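Local structure of glutathione reductase (Bartonella henselae, 3O0H) at residues 218-223 with 265-270; 240-243 with 248-251. The protein probably catalyses the NADPH-dependent reduction of glutathione disulfide to glutathione, using bound flavin-adenine dinucleotide to carry the electrons. All blocks are in the same frame, centred on the assembly; numbering follows the deposited sequence.

Contact 1 (218-223 with 265-270); sequences TLLHRG and YNVVLT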
# COMPACT_ATOMS: atom_id res chain seq x y z
N THR B 218 11.14 -27.59 3.49
CA THR B 218 12.52 -27.51 2.99
C THR B 218 12.52 -27.01 1.54
O THR B 218 11.75 -27.51 0.70
CB THR B 218 13.21 -28.84 3.03
OG1 THR B 218 13.19 -29.37 4.37
CG2 THR B 218 14.74 -28.70 2.63
N LEU B 219 13.33 -26.01 1.26
CA LEU B 219 13.45 -25.49 -0.11
C LEU B 219 14.86 -25.84 -0.63
O LEU B 219 15.85 -25.62 0.08
CB LEU B 219 13.18 -23.99 -0.15
CG LEU B 219 13.13 -23.38 -1.55
CD1 LEU B 219 12.27 -22.11 -1.65
CD2 LEU B 219 14.55 -23.07 -2.00
N LEU B 220 14.94 -26.41 -1.83
CA LEU B 220 16.20 -26.75 -2.46
C LEU B 220 16.42 -25.76 -3.58
O LEU B 220 15.49 -25.43 -4.35
CB LEU B 220 16.22 -28.19 -2.99
CG LEU B 220 15.70 -29.28 -2.03
CD1 LEU B 220 15.59 -30.68 -2.67
CD2 LEU B 220 16.56 -29.30 -0.80
N HIS B 221 17.66 -25.30 -3.69
CA HIS B 221 18.04 -24.39 -4.75
C HIS B 221 19.41 -24.76 -5.30
O HIS B 221 20.36 -25.01 -4.51
CB HIS B 221 18.06 -22.96 -4.21
CG HIS B 221 18.48 -21.95 -5.22
ND1 HIS B 221 17.72 -21.64 -6.32
CD2 HIS B 221 19.57 -21.16 -5.30
CE1 HIS B 221 18.32 -20.70 -7.04
NE2 HIS B 221 19.45 -20.40 -6.44
N ARG B 222 19.53 -24.77 -6.63
CA ARG B 222 20.76 -25.22 -7.33
C ARG B 222 21.95 -24.28 -7.16
O ARG B 222 23.09 -24.72 -7.25
CB ARG B 222 20.52 -25.45 -8.83
N GLY B 223 21.69 -23.00 -6.91
CA GLY B 223 22.77 -22.01 -6.78
C GLY B 223 23.03 -21.61 -5.34
O GLY B 223 22.78 -22.40 -4.42
N TYR B 265 8.28 -39.49 0.63
CA TYR B 265 9.14 -39.50 -0.53
C TYR B 265 10.55 -39.11 -0.11
O TYR B 265 10.75 -38.07 0.53
CB TYR B 265 8.63 -38.52 -1.59
CG TYR B 265 7.27 -38.91 -2.10
CD1 TYR B 265 7.12 -39.93 -3.01
CD2 TYR B 265 6.12 -38.28 -1.64
CE1 TYR B 265 5.91 -40.30 -3.46
CE2 TYR B 265 4.88 -38.64 -2.11
CZ TYR B 265 4.79 -39.66 -3.03
OH TYR B 265 3.58 -40.07 -3.52
N ASN B 266 11.50 -39.91 -0.52
CA ASN B 266 12.88 -39.66 -0.19
C ASN B 266 13.55 -38.92 -1.34
O ASN B 266 13.71 -39.47 -2.45
CB ASN B 266 13.59 -40.98 0.09
CG ASN B 266 14.78 -40.81 0.97
OD1 ASN B 266 14.73 -40.07 1.95
ND2 ASN B 266 15.89 -41.50 0.63
N VAL B 267 13.97 -37.70 -1.07
CA VAL B 267 14.61 -36.87 -2.07
C VAL B 267 16.11 -37.00 -1.88
O VAL B 267 16.64 -36.60 -0.83
CB VAL B 267 14.18 -35.40 -1.98
CG1 VAL B 267 14.88 -34.58 -3.08
CG2 VAL B 267 12.61 -35.25 -2.09
N VAL B 268 16.78 -37.55 -2.88
CA VAL B 268 18.18 -37.82 -2.82
C VAL B 268 18.88 -36.80 -3.71
O VAL B 268 18.56 -36.71 -4.88
CB VAL B 268 18.48 -39.26 -3.31
CG1 VAL B 268 19.97 -39.58 -3.18
CG2 VAL B 268 17.62 -40.29 -2.54
N LEU B 269 19.84 -36.06 -3.13
CA LEU B 269 20.62 -35.01 -3.82
C LEU B 269 21.87 -35.59 -4.39
O LEU B 269 22.31 -36.65 -3.94
CB LEU B 269 20.99 -33.85 -2.87
CG LEU B 269 19.86 -33.17 -2.10
CD1 LEU B 269 20.36 -31.93 -1.34
CD2 LEU B 269 18.77 -32.75 -3.07
N THR B 270 22.50 -34.92 -5.36
CA THR B 270 23.73 -35.47 -5.96
C THR B 270 24.93 -35.55 -4.99
O THR B 270 25.88 -36.27 -5.27
CB THR B 270 24.22 -34.68 -7.20
OG1 THR B 270 24.29 -33.29 -6.87
CG2 THR B 270 23.29 -34.89 -8.40
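L220 sets one methyl against both V267 and L269, tying the Rossmann-type nucleotide-binding sheet to the three-stranded antiparallel meander that packs on it. This pairing of a parallel sheet with a meander belongs to the NAD(P)-binding domain of disulfide reductases. The segment 218-223 starts on strand 216-220, the second strand of the parallel sheet. T218 is held by backbone hydrogen bonds to I194 and I196 on the neighbouring strand, and its side chain rests on I275 of the meander. L219 turns to the other sheet face, where it meets I226, while its backbone pairs with S248 and I250. At L220 the side chain points at the meander again. Its CG lies anti to the carbonyl carbon (chi1 -47°) and the chain then runs on extended (chi2 174°), carrying CD1 outward to the far end. Between the backbones the gap stays wide, with 9.5 Å from L220 CA to L269 CA, so side chains alone bridge it. L220 and V267 lie antiparallel alongside one another, whereas L269 comes in at a slant. All three residues are buried and apolar, and no hydrogen bond passes between the segments. Further along, H221 packs on R228, and G223 N folds back 3.1 Å above the plane of the H221 ring, toward its rim. The meeting point itself is a compact triangle of methyls: L220 CD1 lies 3.8 Å from L269 CD2 and 4.0 Å from V267 CG1, and V267 CG1 is 4.3 Å from L269 CD2.

Contact 2 (240-243 with 248-251); sequences DAMV and SIIY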
# COMPACT_ATOMS: atom_id res chain seq x y z
N ASP B 240 17.13 -14.77 4.80
CA ASP B 240 17.42 -14.75 6.20
C ASP B 240 16.12 -14.81 7.05
O ASP B 240 16.08 -15.44 8.11
CB ASP B 240 18.25 -13.54 6.56
CG ASP B 240 19.63 -13.55 5.91
OD1 ASP B 240 20.10 -14.54 5.33
OD2 ASP B 240 20.27 -12.50 6.04
N ALA B 241 15.05 -14.17 6.58
CA ALA B 241 13.78 -14.24 7.31
C ALA B 241 13.17 -15.65 7.24
O ALA B 241 12.49 -16.11 8.20
CB ALA B 241 12.80 -13.20 6.72
N MET B 242 13.37 -16.33 6.11
CA MET B 242 12.82 -17.67 5.94
C MET B 242 13.53 -18.65 6.86
O MET B 242 12.90 -19.47 7.50
CB MET B 242 12.89 -18.12 4.46
CG MET B 242 11.91 -17.36 3.55
SD MET B 242 12.12 -17.68 1.79
CE MET B 242 11.55 -19.40 1.75
N VAL B 243 14.85 -18.58 6.90
CA VAL B 243 15.63 -19.45 7.76
C VAL B 243 15.35 -19.16 9.23
O VAL B 243 15.19 -20.07 10.06
CB VAL B 243 17.14 -19.28 7.44
CG1 VAL B 243 17.96 -20.02 8.50
CG2 VAL B 243 17.49 -19.80 5.99
N SER B 248 13.97 -24.60 6.09
CA SER B 248 15.28 -25.08 5.74
C SER B 248 15.53 -24.77 4.29
O SER B 248 14.73 -25.12 3.45
CB SER B 248 15.34 -26.59 5.91
OG SER B 248 15.32 -26.90 7.27
N ILE B 249 16.64 -24.10 4.00
CA ILE B 249 17.03 -23.82 2.65
C ILE B 249 18.38 -24.46 2.41
O ILE B 249 19.37 -24.17 3.10
CB ILE B 249 17.08 -22.31 2.35
CG1 ILE B 249 15.75 -21.62 2.71
CG2 ILE B 249 17.45 -22.11 0.90
CD1 ILE B 249 15.71 -20.03 2.34
N ILE B 250 18.40 -25.37 1.46
CA ILE B 250 19.57 -26.06 1.09
C ILE B 250 20.02 -25.54 -0.27
O ILE B 250 19.30 -25.68 -1.26
CB ILE B 250 19.34 -27.58 1.01
CG1 ILE B 250 18.77 -28.12 2.33
CG2 ILE B 250 20.68 -28.31 0.76
CD1 ILE B 250 18.64 -29.61 2.35
N TYR B 251 21.26 -25.05 -0.30
CA TYR B 251 21.84 -24.51 -1.52
C TYR B 251 22.81 -25.49 -2.18
O TYR B 251 23.19 -26.49 -1.61
CB TYR B 251 22.53 -23.20 -1.22
CG TYR B 251 21.59 -22.08 -0.93
CD1 TYR B 251 20.74 -21.62 -1.93
CD2 TYR B 251 21.53 -21.48 0.32
CE1 TYR B 251 19.85 -20.61 -1.70
CE2 TYR B 251 20.63 -20.44 0.56
CZ TYR B 251 19.80 -20.00 -0.47
OH TYR B 251 18.86 -19.00 -0.33
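I249 reaches from strand 248-250 to helix 232-245 and fits its CD1 against M242 and V243, two successive residues of the helix. Helix and strand are the last two elements of the beta-alpha-beta crossover that starts with strand 216-220, and the short turn between them keeps V243 CA only 6.0 Å from S248 CA. I249 has CG1 anti to its carbonyl carbon (chi1 -54°) and CD1 extended beyond it (chi2 -177°), which pushes the ethyl arm straight out toward the helix. Its end approaches M242 close to the main chain, with I249 CD1 4.0 Å from M242 CB. The same methyl is 4.1 Å from V243 CG2, and I249 CG1 lies equally near that branch, so one valine methyl rests alongside the whole arm as the two side chains slant across each other. V243 is exposed and closes the outer border of this apolar patch. M242 is buried: its chain bends at chi3 (69°), and the side chain touches A207 and N208 of helix 201-212. The other branch of I249, CG2, stands 3.4 Å above the ring plane of Y251, two residues on, offset toward the rim. That tyrosine is secured by its OH, hydrogen-bonded to N239 OD1 and I226 N. Helix 232-245 thus lies on the outermost strand of the parallel sheet, beside helix 201-212, while strand 248-250 bonds through its backbone to strand 216-220.

In the fold
Both contacts reach the same parallel sheet, through its neighbouring strands 216-220 and 248-250: L219 N is 2.8 Å from S248 O, and L219 O 2.9 Å from I250 N, probable hydrogen bonds joining contact 1 to contact 2. Their centres are 13 Å apart. Contact 1 is fully buried and joins two different sheets far apart in sequence; contact 2 joins a helix to the strand that directly follows it, and runs from the buried M242 to the exposed V243. Each is purely apolar across its segments, but contact 1 packs methyl to methyl, sheet on sheet, whereas in contact 2 the end of an isoleucine meets a helix at M242 CB and V243 CG2.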